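Local coordinates for beta-L-arabinobiosidase (Bacteroides thetaiotaomicron, PDB 5MQR), which is a glycoside hydrolase of a gut bacterium, probably a beta-L-arabinobiosidase that helps break down the arabinose-containing side chains of plant pectin, at residues A[87-92]-A[114-119]. Sequence-based numbering, arbitrary orientation.
Sequences FYYQYL and YQWTNP
Trp116 lowers the far corner of its indole onto Phe87 and Tyr89, two residues whose side chains leave the same face of strand 86-94. These apolar contacts are made through methylene carbons: Phe87 CB lies 3.5 Å from Trp116 CH2, and Tyr89 CB comes equally close, 3.5 Å, to Trp116 CZ3. The corner thus rests across both CB atoms, while the Phe87 ring turns from the indole to meet Tyr82 and Trp388.

The aromatic contact proper joins Tyr89 and Trp116. With CG anti to the backbone N (chi1 -171°), the Tyr89 ring rises beside the indole and turns its edge toward the indole face, a T-shaped pair with planes at 78° and centroids of the tyrosine ring and the six-membered ring 5.6 Å apart. A hydrogen bond from Tyr89 OH to the backbone O of Trp399 holds the other end of this ring.

Farther along, Tyr91 reaches Pro119 by van der Waals contact. Its CG sits between the backbone N and the carbonyl carbon (chi1 73°), which carries OH to 3.4 Å from Pro119 CG and 3.6 Å from Pro119 CB.

No hydrogen bond links 87-92 to 114-119; strand 104-110, paired with 86-94, lies between them in sequence. The turn that leads from strand 104-110 into 114-119, with Asp112 OD1 receiving Gln115 N and Ser110 OG bonded to Gln115 O, resembles a shortened Asp box, a motif of sialidase-type propeller blades that ends in an inward-packed aromatic. A serine in place of Trp116 would probably open a gap over Phe87 and Tyr89 CB and leave the Tyr89 edge without its aromatic partner. The loop between the last two strands of this blade thus meets the second strand, 86-94, through dispersion and a ring-edge contact, which probably help to keep it in place.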
loop_
_atom_site.group_PDB
_atom_site.type_symbol
_atom_site.label_atom_id
_atom_site.label_comp_id
_atom_site.label_asym_id
_atom_site.label_seq_id
_atom_site.Cartn_x
_atom_site.Cartn_y
_atom_site.Cartn_z
ATOM N N PHE A 87 14.194 24.539 -7.583
ATOM C CA PHE A 87 14.996 23.597 -8.338
ATOM C C PHE A 87 15.991 24.359 -9.196
ATOM O O PHE A 87 15.656 25.403 -9.744
ATOM C CB PHE A 87 14.152 22.748 -9.265
ATOM C CG PHE A 87 13.199 21.827 -8.565
ATOM C CD1 PHE A 87 11.894 22.231 -8.284
ATOM C CD2 PHE A 87 13.590 20.540 -8.232
ATOM C CE1 PHE A 87 11.003 21.369 -7.670
ATOM C CE2 PHE A 87 12.716 19.671 -7.620
ATOM C CZ PHE A 87 11.425 20.080 -7.333
ATOM N N TYR A 88 17.205 23.821 -9.306
ATOM C CA TYR A 88 18.207 24.271 -10.247
ATOM C C TYR A 88 18.584 23.075 -11.116
ATOM O O TYR A 88 18.943 21.992 -10.604
ATOM C CB TYR A 88 19.412 24.835 -9.502
ATOM C CG TYR A 88 19.081 26.142 -8.828
ATOM C CD1 TYR A 88 18.490 26.163 -7.587
ATOM C CD2 TYR A 88 19.309 27.352 -9.461
ATOM C CE1 TYR A 88 18.145 27.360 -6.985
ATOM C CE2 TYR A 88 18.970 28.560 -8.863
ATOM C CZ TYR A 88 18.380 28.556 -7.620
ATOM O OH TYR A 88 18.036 29.732 -6.987
ATOM N N TYR A 89 18.504 23.299 -12.434
ATOM C CA TYR A 89 18.609 22.277 -13.471
ATOM C C TYR A 89 19.697 22.768 -14.421
ATOM O O TYR A 89 19.563 23.829 -15.044
ATOM C CB TYR A 89 17.263 22.152 -14.176
ATOM C CG TYR A 89 17.109 20.996 -15.141
ATOM C CD1 TYR A 89 17.774 20.983 -16.355
ATOM C CD2 TYR A 89 16.249 19.932 -14.859
ATOM C CE1 TYR A 89 17.626 19.944 -17.244
ATOM C CE2 TYR A 89 16.072 18.890 -15.755
ATOM C CZ TYR A 89 16.769 18.898 -16.944
ATOM O OH TYR A 89 16.647 17.866 -17.843
ATOM N N GLN A 90 20.789 22.012 -14.491
ATOM C CA GLN A 90 21.959 22.334 -15.315
ATOM C C GLN A 90 22.000 21.310 -16.437
ATOM O O GLN A 90 21.682 20.150 -16.202
ATOM C CB GLN A 90 23.225 22.203 -14.479
ATOM C CG GLN A 90 24.445 22.831 -15.081
ATOM C CD GLN A 90 25.769 22.207 -14.623
ATOM O OE1 GLN A 90 25.999 21.019 -14.826
ATOM N NE2 GLN A 90 26.655 23.020 -14.052
ATOM N N TYR A 91 22.361 21.728 -17.648
ATOM C CA TYR A 91 22.592 20.799 -18.740
ATOM C C TYR A 91 23.614 21.360 -19.718
ATOM O O TYR A 91 23.895 22.550 -19.714
ATOM C CB TYR A 91 21.273 20.396 -19.441
ATOM C CG TYR A 91 20.604 21.428 -20.314
ATOM C CD1 TYR A 91 19.677 22.329 -19.782
ATOM C CD2 TYR A 91 20.877 21.491 -21.678
ATOM C CE1 TYR A 91 19.039 23.269 -20.583
ATOM C CE2 TYR A 91 20.255 22.438 -22.493
ATOM C CZ TYR A 91 19.356 23.333 -21.946
ATOM O OH TYR A 91 18.737 24.246 -22.756
ATOM N N LEU A 92 24.176 20.490 -20.545
ATOM C CA LEU A 92 25.128 20.931 -21.525
ATOM C C LEU A 92 24.639 20.758 -22.932
ATOM O O LEU A 92 23.764 19.965 -23.201
ATOM C CB LEU A 92 26.487 20.298 -21.330
ATOM C CG LEU A 92 26.670 18.816 -21.488
ATOM C CD1 LEU A 92 27.029 18.416 -22.919
ATOM C CD2 LEU A 92 27.786 18.415 -20.493
ATOM N N TYR A 114 7.407 22.530 -12.291
ATOM C CA TYR A 114 6.556 22.474 -13.500
ATOM C C TYR A 114 6.770 23.639 -14.477
ATOM O O TYR A 114 6.761 23.446 -15.699
ATOM C CB TYR A 114 5.068 22.421 -13.101
ATOM C CG TYR A 114 4.686 21.136 -12.412
ATOM C CD1 TYR A 114 4.926 20.957 -11.053
ATOM C CD2 TYR A 114 4.133 20.073 -13.131
ATOM C CE1 TYR A 114 4.607 19.756 -10.425
ATOM C CE2 TYR A 114 3.802 18.880 -12.507
ATOM C CZ TYR A 114 4.041 18.726 -11.160
ATOM O OH TYR A 114 3.691 17.547 -10.539
ATOM N N GLN A 115 6.930 24.836 -13.919
ATOM C CA GLN A 115 7.138 26.094 -14.661
ATOM C C GLN A 115 8.565 26.573 -14.390
ATOM O O GLN A 115 8.939 26.861 -13.248
ATOM C CB GLN A 115 6.139 27.138 -14.155
ATOM C CG GLN A 115 6.248 28.513 -14.789
ATOM C CD GLN A 115 5.425 29.586 -14.067
ATOM O OE1 GLN A 115 5.174 29.522 -12.857
ATOM N NE2 GLN A 115 5.026 30.599 -14.816
ATOM N N TRP A 116 9.332 26.709 -15.459
ATOM C CA TRP A 116 10.751 26.999 -15.382
ATOM C C TRP A 116 11.110 28.313 -16.101
ATOM O O TRP A 116 10.469 28.702 -17.073
ATOM C CB TRP A 116 11.534 25.860 -16.041
ATOM C CG TRP A 116 11.373 24.563 -15.352
ATOM C CD1 TRP A 116 10.301 23.724 -15.417
ATOM C CD2 TRP A 116 12.316 23.951 -14.475
ATOM N NE1 TRP A 116 10.517 22.623 -14.622
ATOM C CE2 TRP A 116 11.747 22.734 -14.035
ATOM C CE3 TRP A 116 13.580 24.313 -14.012
ATOM C CZ2 TRP A 116 12.398 21.886 -13.147
ATOM C CZ3 TRP A 116 14.237 23.466 -13.156
ATOM C CH2 TRP A 116 13.648 22.263 -12.725
ATOM N N THR A 117 12.164 28.967 -15.631
ATOM C CA THR A 117 12.771 30.071 -16.357
ATOM C C THR A 117 13.454 29.532 -17.623
ATOM O O THR A 117 13.700 28.313 -17.758
ATOM C CB THR A 117 13.843 30.767 -15.507
ATOM O OG1 THR A 117 14.833 29.807 -15.124
ATOM C CG2 THR A 117 13.225 31.396 -14.246
ATOM N N ASN A 118 13.769 30.440 -18.529
ATOM C CA ASN A 118 14.524 30.088 -19.718
ATOM C C ASN A 118 15.966 29.660 -19.394
ATOM O O ASN A 118 16.561 30.166 -18.448
ATOM C CB ASN A 118 14.520 31.255 -20.724
ATOM C CG ASN A 118 13.122 31.541 -21.285
ATOM O OD1 ASN A 118 12.279 30.649 -21.427
ATOM N ND2 ASN A 118 12.875 32.789 -21.587
ATOM N N PRO A 119 16.518 28.699 -20.176
ATOM C CA PRO A 119 17.936 28.345 -20.026
ATOM C C PRO A 119 18.762 29.595 -20.157
ATOM O O PRO A 119 18.531 30.392 -21.055
ATOM C CB PRO A 119 18.226 27.411 -21.205
ATOM C CG PRO A 119 16.903 26.890 -21.609
ATOM C CD PRO A 119 15.837 27.860 -21.176
#